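Local structure of 4-alpha-glucanotransferase (Corynebacterium glutamicum, 5B68) at residues A164-A169 / R524-T529; V404-A409 / Q427-P432; Q598-D603 / E615-E620; R658-P663 / W673-C678. The protein belongs to the 4-alpha-glucanotransferases, also called amylomaltases or disproportionating enzymes, which carry a TIM-barrel-type domain together with a beta-sandwich domain nearer the N terminus. All blocks are in the same frame, centred on the assembly; numbering follows the deposited sequence.

Contact 1: residues A164-A169 / R524-T529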
# COMPACT_ATOMS: atom_id res chain seq x y z
N ALA A 164 -16.86 13.22 4.03
CA ALA A 164 -17.86 12.19 3.97
C ALA A 164 -17.66 11.20 2.76
O ALA A 164 -17.86 10.03 2.92
CB ALA A 164 -19.27 12.83 3.95
N ARG A 165 -17.26 11.73 1.59
CA ARG A 165 -17.16 10.93 0.38
C ARG A 165 -16.14 11.54 -0.59
O ARG A 165 -16.10 12.76 -0.82
CB ARG A 165 -18.52 10.86 -0.28
CG ARG A 165 -18.64 9.81 -1.40
CD ARG A 165 -20.03 9.87 -2.05
NE ARG A 165 -20.14 9.01 -3.25
CZ ARG A 165 -20.23 7.68 -3.24
NH1 ARG A 165 -20.39 7.05 -4.41
NH2 ARG A 165 -20.20 6.95 -2.11
N LEU A 166 -15.30 10.68 -1.13
CA LEU A 166 -14.35 11.04 -2.18
C LEU A 166 -15.12 11.48 -3.46
O LEU A 166 -15.99 10.74 -3.92
CB LEU A 166 -13.52 9.79 -2.52
CG LEU A 166 -12.51 9.45 -1.48
CD1 LEU A 166 -12.05 8.03 -1.61
CD2 LEU A 166 -11.34 10.42 -1.55
N SER A 167 -14.82 12.66 -3.96
CA SER A 167 -15.44 13.20 -5.20
C SER A 167 -15.20 12.33 -6.43
O SER A 167 -16.10 12.25 -7.31
CB SER A 167 -14.97 14.62 -5.44
OG SER A 167 -15.23 15.37 -4.31
N THR A 168 -14.07 11.60 -6.50
CA THR A 168 -13.81 10.75 -7.65
C THR A 168 -14.83 9.58 -7.77
O THR A 168 -15.00 9.00 -8.86
CB THR A 168 -12.40 10.12 -7.60
OG1 THR A 168 -12.16 9.61 -6.29
CG2 THR A 168 -11.28 11.16 -8.03
N ALA A 169 -15.41 9.16 -6.65
CA ALA A 169 -16.33 8.00 -6.63
C ALA A 169 -17.51 8.25 -7.60
O ALA A 169 -17.72 7.48 -8.55
CB ALA A 169 -16.78 7.69 -5.19
N ARG A 524 -17.61 6.05 1.93
CA ARG A 524 -16.58 7.07 1.62
C ARG A 524 -16.20 7.20 0.20
O ARG A 524 -15.28 7.99 -0.15
CB ARG A 524 -15.30 6.73 2.41
CG ARG A 524 -15.51 6.72 3.88
CD ARG A 524 -15.11 8.04 4.49
NE ARG A 524 -15.05 7.88 5.92
CZ ARG A 524 -14.75 8.85 6.79
NH1 ARG A 524 -14.45 10.12 6.44
NH2 ARG A 524 -14.72 8.51 8.09
N GLY A 525 -16.80 6.37 -0.69
CA GLY A 525 -16.37 6.30 -2.03
C GLY A 525 -15.08 5.58 -2.33
O GLY A 525 -14.48 5.83 -3.38
N ILE A 526 -14.69 4.66 -1.43
CA ILE A 526 -13.55 3.83 -1.65
C ILE A 526 -14.01 2.61 -2.46
O ILE A 526 -14.95 1.89 -2.04
CB ILE A 526 -12.91 3.45 -0.33
CG1 ILE A 526 -12.33 4.75 0.33
CG2 ILE A 526 -11.82 2.41 -0.53
CD1 ILE A 526 -11.86 4.57 1.79
N MET A 527 -13.30 2.35 -3.55
CA MET A 527 -13.65 1.27 -4.47
C MET A 527 -13.13 -0.02 -4.03
O MET A 527 -12.06 -0.09 -3.39
CB MET A 527 -13.14 1.62 -5.85
CG MET A 527 -13.77 2.87 -6.41
SD MET A 527 -13.24 3.16 -8.12
CE MET A 527 -13.69 4.89 -8.32
N GLY A 528 -13.88 -1.09 -4.31
CA GLY A 528 -13.41 -2.44 -4.16
C GLY A 528 -12.57 -2.94 -5.32
O GLY A 528 -12.28 -2.19 -6.24
N THR A 529 -12.21 -4.22 -5.27
CA THR A 529 -11.48 -4.88 -6.35
C THR A 529 -12.21 -6.19 -6.70
O THR A 529 -12.42 -7.02 -5.83
CB THR A 529 -10.02 -5.22 -5.95
OG1 THR A 529 -10.03 -5.95 -4.72
CG2 THR A 529 -9.26 -3.98 -5.73
O HOH W 1 -12.40 6.78 -5.24

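Contact 2: residues V404-A409 / Q427-P432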
# COMPACT_ATOMS: atom_id res chain seq x y z
N VAL A 404 5.55 4.47 17.36
CA VAL A 404 4.19 4.21 16.97
C VAL A 404 4.00 2.78 16.39
O VAL A 404 2.98 2.52 15.79
CB VAL A 404 3.64 5.27 15.99
CG1 VAL A 404 3.56 6.66 16.63
CG2 VAL A 404 4.40 5.34 14.67
N LEU A 405 4.93 1.87 16.67
CA LEU A 405 4.82 0.46 16.24
C LEU A 405 4.75 -0.45 17.41
O LEU A 405 5.04 -0.05 18.56
CB LEU A 405 6.06 0.10 15.38
CG LEU A 405 6.14 0.86 14.07
CD1 LEU A 405 7.53 0.74 13.44
CD2 LEU A 405 5.06 0.44 13.10
N ALA A 406 4.40 -1.71 17.19
CA ALA A 406 4.46 -2.75 18.20
C ALA A 406 5.38 -3.84 17.63
O ALA A 406 4.88 -4.86 17.13
CB ALA A 406 3.05 -3.28 18.49
N PRO A 407 6.72 -3.63 17.67
CA PRO A 407 7.60 -4.53 16.95
C PRO A 407 7.70 -5.98 17.47
O PRO A 407 8.15 -6.84 16.72
CB PRO A 407 8.99 -3.80 17.02
CG PRO A 407 8.88 -2.92 18.21
CD PRO A 407 7.46 -2.46 18.21
N ASP A 408 7.20 -6.28 18.67
CA ASP A 408 7.19 -7.68 19.12
C ASP A 408 6.04 -8.49 18.57
O ASP A 408 5.89 -9.65 18.90
CB ASP A 408 7.25 -7.73 20.63
CG ASP A 408 8.62 -7.27 21.20
OD1 ASP A 408 9.58 -7.16 20.46
OD2 ASP A 408 8.73 -7.09 22.40
N ALA A 409 5.21 -7.87 17.73
CA ALA A 409 4.18 -8.59 16.99
C ALA A 409 4.58 -8.53 15.51
O ALA A 409 5.32 -7.61 15.04
CB ALA A 409 2.78 -7.94 17.19
N GLN A 427 5.85 -7.95 9.01
CA GLN A 427 5.82 -6.52 9.26
C GLN A 427 5.48 -6.17 10.70
O GLN A 427 4.66 -6.82 11.29
CB GLN A 427 4.82 -5.88 8.32
CG GLN A 427 5.09 -6.19 6.86
CD GLN A 427 3.83 -6.41 6.09
OE1 GLN A 427 2.76 -6.40 6.65
NE2 GLN A 427 3.95 -6.59 4.80
N PRO A 428 6.07 -5.11 11.25
CA PRO A 428 5.61 -4.66 12.56
C PRO A 428 4.34 -3.81 12.43
O PRO A 428 4.29 -2.92 11.60
CB PRO A 428 6.79 -3.84 13.08
CG PRO A 428 7.43 -3.27 11.87
CD PRO A 428 7.21 -4.31 10.79
N PRO A 429 3.31 -4.08 13.24
CA PRO A 429 2.09 -3.30 13.04
C PRO A 429 2.19 -1.95 13.70
O PRO A 429 2.91 -1.76 14.65
CB PRO A 429 1.04 -4.14 13.72
CG PRO A 429 1.77 -4.89 14.79
CD PRO A 429 3.11 -5.17 14.20
N TRP A 430 1.30 -1.06 13.31
CA TRP A 430 1.12 0.16 14.06
C TRP A 430 0.70 -0.22 15.48
O TRP A 430 0.03 -1.21 15.68
CB TRP A 430 -0.04 0.97 13.50
CG TRP A 430 0.08 1.57 12.16
CD1 TRP A 430 -0.76 1.38 11.12
CD2 TRP A 430 1.02 2.56 11.72
NE1 TRP A 430 -0.40 2.15 10.05
CE2 TRP A 430 0.69 2.89 10.40
CE3 TRP A 430 2.10 3.19 12.32
CZ2 TRP A 430 1.42 3.80 9.66
CZ3 TRP A 430 2.82 4.09 11.59
CH2 TRP A 430 2.48 4.39 10.27
N HIS A 431 1.10 0.58 16.44
CA HIS A 431 0.54 0.50 17.75
C HIS A 431 -0.79 1.31 17.70
O HIS A 431 -0.74 2.51 17.42
CB HIS A 431 1.52 1.13 18.77
CG HIS A 431 1.06 0.97 20.17
ND1 HIS A 431 1.72 0.21 21.12
CD2 HIS A 431 -0.07 1.39 20.76
CE1 HIS A 431 1.00 0.19 22.23
NE2 HIS A 431 -0.07 0.93 22.05
N PRO A 432 -1.96 0.66 17.93
CA PRO A 432 -3.23 1.37 17.79
C PRO A 432 -3.41 2.63 18.64
O PRO A 432 -4.15 3.53 18.19
CB PRO A 432 -4.27 0.36 18.20
CG PRO A 432 -3.59 -0.99 18.06
CD PRO A 432 -2.11 -0.77 18.18

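Contact 3: residues Q598-D603 / E615-E620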
# COMPACT_ATOMS: atom_id res chain seq x y z
N GLN A 598 -13.17 -22.28 -16.07
CA GLN A 598 -12.92 -21.48 -17.32
C GLN A 598 -14.11 -21.58 -18.29
O GLN A 598 -14.63 -20.57 -18.80
CB GLN A 598 -11.63 -21.87 -17.98
CG GLN A 598 -10.40 -21.42 -17.21
CD GLN A 598 -9.11 -21.43 -17.97
OE1 GLN A 598 -9.06 -21.21 -19.19
NE2 GLN A 598 -8.02 -21.67 -17.26
N ALA A 599 -14.63 -22.78 -18.46
CA ALA A 599 -15.73 -22.98 -19.41
C ALA A 599 -16.91 -22.25 -18.99
O ALA A 599 -17.56 -21.57 -19.78
CB ALA A 599 -16.05 -24.50 -19.56
N GLU A 600 -17.22 -22.35 -17.70
CA GLU A 600 -18.34 -21.66 -17.14
C GLU A 600 -18.23 -20.14 -17.32
O GLU A 600 -19.26 -19.44 -17.56
CB GLU A 600 -18.51 -22.03 -15.65
CG GLU A 600 -19.18 -23.39 -15.43
CD GLU A 600 -19.25 -23.81 -13.97
OE1 GLU A 600 -19.84 -23.04 -13.20
OE2 GLU A 600 -18.77 -24.91 -13.63
N ILE A 601 -17.01 -19.62 -17.16
CA ILE A 601 -16.78 -18.17 -17.33
C ILE A 601 -16.97 -17.76 -18.80
O ILE A 601 -17.61 -16.72 -19.09
CB ILE A 601 -15.34 -17.78 -16.90
CG1 ILE A 601 -15.22 -17.86 -15.35
CG2 ILE A 601 -14.98 -16.37 -17.37
CD1 ILE A 601 -13.81 -17.63 -14.85
N LEU A 602 -16.43 -18.58 -19.70
CA LEU A 602 -16.55 -18.32 -21.13
C LEU A 602 -18.03 -18.38 -21.54
O LEU A 602 -18.47 -17.58 -22.38
CB LEU A 602 -15.70 -19.31 -21.93
CG LEU A 602 -14.17 -19.19 -21.69
CD1 LEU A 602 -13.44 -20.38 -22.27
CD2 LEU A 602 -13.56 -17.89 -22.24
N ASP A 603 -18.80 -19.32 -20.96
CA ASP A 603 -20.26 -19.32 -21.17
C ASP A 603 -20.93 -18.08 -20.67
O ASP A 603 -21.88 -17.55 -21.30
CB ASP A 603 -20.92 -20.57 -20.55
CG ASP A 603 -20.68 -21.84 -21.37
OD1 ASP A 603 -20.23 -21.74 -22.56
OD2 ASP A 603 -20.85 -22.92 -20.77
N GLU A 615 -20.82 -22.95 -26.42
CA GLU A 615 -21.05 -23.98 -25.41
C GLU A 615 -19.72 -24.60 -25.00
O GLU A 615 -19.35 -25.66 -25.44
CB GLU A 615 -22.05 -25.02 -25.89
CG GLU A 615 -23.41 -24.44 -26.22
CD GLU A 615 -24.10 -23.82 -25.03
OE1 GLU A 615 -25.07 -23.08 -25.22
OE2 GLU A 615 -23.68 -24.07 -23.88
N TYR A 616 -18.96 -23.82 -24.24
CA TYR A 616 -17.60 -24.14 -23.82
C TYR A 616 -17.43 -25.38 -22.93
O TYR A 616 -16.41 -26.02 -22.98
CB TYR A 616 -16.94 -22.90 -23.22
CG TYR A 616 -16.80 -21.78 -24.23
CD1 TYR A 616 -17.81 -20.87 -24.42
CD2 TYR A 616 -15.67 -21.66 -25.00
CE1 TYR A 616 -17.69 -19.86 -25.34
CE2 TYR A 616 -15.54 -20.66 -25.92
CZ TYR A 616 -16.56 -19.76 -26.09
OH TYR A 616 -16.44 -18.77 -27.01
N VAL A 617 -18.39 -25.66 -22.07
CA VAL A 617 -18.32 -26.84 -21.19
C VAL A 617 -18.38 -28.04 -22.09
O VAL A 617 -19.38 -28.25 -22.76
CB VAL A 617 -19.49 -26.90 -20.17
CG1 VAL A 617 -19.47 -28.19 -19.34
CG2 VAL A 617 -19.50 -25.67 -19.24
N GLY A 618 -17.31 -28.79 -22.14
CA GLY A 618 -17.25 -29.98 -22.95
C GLY A 618 -16.11 -29.89 -23.92
O GLY A 618 -15.58 -30.92 -24.31
N LEU A 619 -15.73 -28.66 -24.31
CA LEU A 619 -14.65 -28.44 -25.26
C LEU A 619 -13.27 -28.75 -24.67
O LEU A 619 -13.05 -28.47 -23.53
CB LEU A 619 -14.68 -26.98 -25.74
CG LEU A 619 -15.37 -26.51 -27.04
CD1 LEU A 619 -16.40 -27.46 -27.64
CD2 LEU A 619 -15.96 -25.11 -26.88
N GLU A 620 -12.37 -29.24 -25.49
CA GLU A 620 -10.99 -29.41 -25.11
C GLU A 620 -10.39 -28.04 -24.98
O GLU A 620 -10.84 -27.11 -25.60
CB GLU A 620 -10.23 -30.16 -26.19
CG GLU A 620 -10.64 -31.60 -26.34
CD GLU A 620 -9.51 -32.55 -26.06
OE1 GLU A 620 -9.77 -33.57 -25.39
OE2 GLU A 620 -8.37 -32.27 -26.49
O HOH W 2 -21.60 -20.57 -24.94
O HOH W 3 -21.64 -25.02 -22.13

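Contact 4: residues R658-P663 / W673-C678. With SO4 (sulfate ion), chain E.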
# COMPACT_ATOMS: atom_id res chain seq x y z
N ARG A 658 4.56 -15.83 -18.41
CA ARG A 658 5.23 -15.96 -17.09
C ARG A 658 4.62 -15.10 -15.93
O ARG A 658 4.49 -13.87 -16.06
CB ARG A 658 6.70 -15.65 -17.24
CG ARG A 658 7.38 -16.50 -18.29
CD ARG A 658 8.87 -16.54 -18.09
NE ARG A 658 9.57 -15.37 -18.63
CZ ARG A 658 10.89 -15.18 -18.50
NH1 ARG A 658 11.48 -14.12 -19.02
NH2 ARG A 658 11.65 -16.08 -17.85
N ALA A 659 4.24 -15.78 -14.82
CA ALA A 659 3.84 -15.14 -13.55
C ALA A 659 4.95 -14.27 -13.01
O ALA A 659 6.15 -14.58 -13.17
CB ALA A 659 3.40 -16.14 -12.50
N GLN A 660 4.55 -13.11 -12.49
CA GLN A 660 5.52 -12.20 -11.89
C GLN A 660 5.83 -12.67 -10.45
O GLN A 660 6.98 -12.54 -9.99
CB GLN A 660 4.95 -10.78 -11.81
CG GLN A 660 5.97 -9.70 -11.37
CD GLN A 660 7.19 -9.59 -12.24
OE1 GLN A 660 8.28 -10.02 -11.84
NE2 GLN A 660 7.05 -8.97 -13.44
N ASN A 661 4.79 -13.11 -9.77
CA ASN A 661 4.88 -13.60 -8.39
C ASN A 661 4.07 -14.86 -8.25
O ASN A 661 2.92 -14.91 -8.76
CB ASN A 661 4.30 -12.54 -7.43
CG ASN A 661 4.43 -12.93 -5.93
OD1 ASN A 661 5.47 -13.39 -5.50
ND2 ASN A 661 3.38 -12.72 -5.16
N GLN A 662 4.62 -15.88 -7.58
CA GLN A 662 3.81 -17.06 -7.17
C GLN A 662 3.65 -16.95 -5.65
O GLN A 662 4.64 -17.15 -4.94
CB GLN A 662 4.50 -18.38 -7.57
CG GLN A 662 3.74 -19.60 -7.09
CD GLN A 662 2.31 -19.61 -7.60
OE1 GLN A 662 1.35 -19.51 -6.84
NE2 GLN A 662 2.18 -19.66 -8.92
N PRO A 663 2.45 -16.54 -5.14
CA PRO A 663 2.33 -16.34 -3.68
C PRO A 663 2.71 -17.58 -2.88
O PRO A 663 2.56 -18.72 -3.39
CB PRO A 663 0.84 -15.96 -3.48
CG PRO A 663 0.53 -15.22 -4.74
CD PRO A 663 1.27 -15.96 -5.83
N TRP A 673 9.15 -11.19 -8.81
CA TRP A 673 9.41 -9.77 -8.92
C TRP A 673 10.59 -9.45 -9.83
O TRP A 673 11.06 -8.35 -9.85
CB TRP A 673 9.61 -9.15 -7.56
CG TRP A 673 8.62 -9.58 -6.56
CD1 TRP A 673 8.85 -10.34 -5.47
CD2 TRP A 673 7.23 -9.28 -6.55
NE1 TRP A 673 7.70 -10.54 -4.78
CE2 TRP A 673 6.68 -9.90 -5.43
CE3 TRP A 673 6.38 -8.55 -7.39
CZ2 TRP A 673 5.34 -9.83 -5.12
CZ3 TRP A 673 5.06 -8.48 -7.08
CH2 TRP A 673 4.55 -9.11 -5.95
N CYS A 674 11.05 -10.45 -10.57
CA CYS A 674 12.19 -10.31 -11.46
C CYS A 674 11.95 -10.67 -12.93
O CYS A 674 12.89 -10.84 -13.67
CB CYS A 674 13.35 -11.15 -10.94
SG CYS A 674 13.86 -10.69 -9.28
N ILE A 675 10.69 -10.81 -13.33
CA ILE A 675 10.36 -11.33 -14.65
C ILE A 675 10.11 -10.19 -15.63
O ILE A 675 9.10 -9.53 -15.55
CB ILE A 675 9.08 -12.19 -14.57
CG1 ILE A 675 9.21 -13.30 -13.52
CG2 ILE A 675 8.70 -12.75 -15.93
CD1 ILE A 675 10.33 -14.28 -13.75
N PRO A 676 11.03 -9.98 -16.57
CA PRO A 676 10.89 -8.89 -17.58
C PRO A 676 9.73 -9.12 -18.55
O PRO A 676 9.29 -10.27 -18.76
CB PRO A 676 12.18 -8.92 -18.33
CG PRO A 676 12.56 -10.35 -18.29
CD PRO A 676 12.14 -10.88 -16.95
N LEU A 677 9.17 -8.04 -19.06
CA LEU A 677 7.96 -8.13 -19.92
C LEU A 677 8.37 -8.84 -21.23
O LEU A 677 9.26 -8.36 -21.94
CB LEU A 677 7.45 -6.70 -20.23
CG LEU A 677 6.13 -6.64 -21.04
CD1 LEU A 677 4.96 -7.18 -20.23
CD2 LEU A 677 5.89 -5.20 -21.56
N CYS A 678 7.72 -9.96 -21.51
CA CYS A 678 8.01 -10.66 -22.76
C CYS A 678 6.74 -11.12 -23.42
O CYS A 678 5.75 -11.33 -22.71
CB CYS A 678 8.89 -11.88 -22.49
SG CYS A 678 10.55 -11.47 -21.84
S SO4 E . 3.76 -13.57 -1.17
O1 SO4 E . 4.12 -12.61 -2.24
O2 SO4 E . 3.83 -12.81 0.09
O3 SO4 E . 2.38 -14.06 -1.39
O4 SO4 E . 4.63 -14.76 -1.19
O HOH W 4 8.85 -12.97 -19.38

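Contact 1: residues A164-A169 / R524-T529
Leu166 N donates to Arg524 O across 2.9 Å in an almost straight bond (177° at the hydrogen), and the Ala164 and Arg524 backbones back it up through a CA-H...O contact. Arg524 and Gly525 close helix 515-523: Gly525, at a phi of 74°, ends it as a Schellman motif, and the chain then enters barrel strand 528-531. Glycine suits the place twice, because positive phi favours it and because the CB of Ala169 presses to 3.5 Å from Gly525 CA. Arg165 holds CG anti to its own backbone N (chi1 -168°) and runs extended along this turn, its guanidinium laying a face over Gly525 CA. NH1 forms a salt bridge with Asp170, while NH2 makes a weak bond to Ala522 O. Leu166 turns CD1 to within 3.8 Å of Ile526 CG1, sharing an apolar patch with Val505. A water donates both to Gly525 O (2.9 Å) and to Thr168 OG1, which is also bonded to Ala503 O. Arg524 O is thus met directly from just before helix 167-174, Gly525 O through water from its first turn, and a positive charge beside the C-terminal end of helix 515-523 would probably be favoured by its dipole.

Contact 2: residues V404-A409 / Q427-P432
Val404, with chi1 at -64°, sets CG2 in the crowded position between its backbone N and carbonyl carbon, and Trp430, with chi1 at -68°, swings its indole the same way, leaving the two side chains lying alongside each other. Val404 CG2 touches Trp430 CZ3 at 3.7 Å, and Val404 O lies in plane at the ring edge, 3.6 Å from Trp430 CE3. The valine branch and the broad indole make a close apolar pair, which Pro442 and Leu446 of helix 441-452 extend. Leu405 reaches the same indole obliquely with CD2, a methyl that also rests 3.4 Å from Pro429 O.

The backbones join in a single antiparallel beta bridge, Leu405 with Trp430 forming a non-hydrogen-bonded pair. It is flanked by His431 N to Val404 O (2.8 Å) and Ala406 N to Pro429 O (2.9 Å). Pro429 has no N-H to return a bond to Ala406 O, consistent with the bridge staying single. Beyond the bridge, a type I turn from Ala406 to Ala409 leads into strand 409-413, which pairs with strand 423-424.

Small alanines suit the space beside Pro429: its CG lies 4.0 Å from Ala409 CB and 4.2 Å from Ala406 CB, while Leu468 and Val470 of strand 467-472 also touch the ring. His431 sets its CB against Leu405 O, 3.7 Å away; its buried ND1 has no partner in the model.

Contact 3: residues Q598-D603 / E615-E620
Asp603 OD1 is gripped by two donors: the backbone N of Tyr616, 3.0 Å away at 153°, which uses the oxygen's syn lone pair, and a water, also at 3.0 Å, that in turn accepts from Glu615 N. The carboxylate thereby ties the side of helix 587-607 to the loop that follows it, just where that loop makes a type II beta turn from Tyr616 to Leu619. Gly618 suits the third position of the turn, where phi is strongly positive.

Asp603 OD2 accepts from a second water, 2.6 Å away, which donates also to Glu615 OE2. This shared water links two carboxylates whose oxygens, Asp603 OD2 and Glu615 OE2, stand 4.4 Å apart; their like charges might raise the affinity of one of them for a proton.

Tyr616 lies flat against the helix, with Leu602 CB over one face, 3.7 Å from the ring centroid and 18° off the normal, in a CH-pi contact. Leucine fits here because its side chain also packs on Leu630 and Leu634 of helix 627-639. The phenol hydroxyl bonds to Pro612 O, which fixes the far end of the ring. At the near edge, Asp603 OD1 sits in the ring plane, 3.2 Å from Tyr616 CD1. Ala599 is small enough to let the turn come close, and its CB stands 3.7 Å from Val617 CG2.

Contact 4: residues R658-P663 / W673-C678
Over one face of the Trp673 indole sits Asn661, its CB 3.9 Å from the centroid of the six-membered ring in a CH-pi contact and its amide plane turned only 22° from the ring; sulfate O1 lies at the ring edge. The Arg658 guanidinium is flanked likewise, with Ile675 CG2 over one face, and Cys678 SG and a water at its edge. Two irregular loop segments meet here, running nearly antiparallel (166° apart), in the connection that follows barrel strand 645-649 and helix 650-654 and leads to helix 694-702.

One backbone bond joins them, Trp673 N to Gln660 O at 2.8 Å. Gln660 then takes over with its side chain: CG is anti to the backbone N, and a bend at chi2 (57°) brings the amide alongside Ile675. Gln660 OE1 accepts from Ile675 N at 2.9 Å and Gln660 NE2 donates to Ile675 O at 3.0 Å, in the plane of that carbonyl and on a lone pair. Both polar groups of one residue are met by one glutamine, much as a neighbouring strand would meet them, and this fixes the rotation of the buried amide.

Asn661 ND2 donates to sulfate O1 (3.0 Å) and also to Asp561 OD1; Gly664 N also bonds this ion, which probably comes from the crystallisation liquor. At the other end Arg658 NH1 bonds to Ser281 O, while Arg658 NE donates to a water that can donate to Pro676 O. Ile675 fills the space between with both branches, CG2 3.8 Å from Arg658 CB and CG1 3.3 Å from Ala659 O.

Overall arrangement
Contacts 1, 2 and 4 are buried, their centres 16 to 19 Å from the centre of the chain, whereas contact 3 lies about 36 Å out and is only partly covered. Its chemistry follows: carboxylates and waters share the work there with a tyrosine laid on the helix, while contact 2 relies on proline, leucine, valine and tryptophan around a backbone bridge. Contacts 1 and 4 adjoin the barrel, the first at the turn leading into strand 528-531 and the second in loops after strand 645-649. Contact 1 has one backbone bond and a water; contact 4 adds a side-chain amide to its backbone bond. Contact 1 alone joins segments hundreds of residues apart; the others close short excursions.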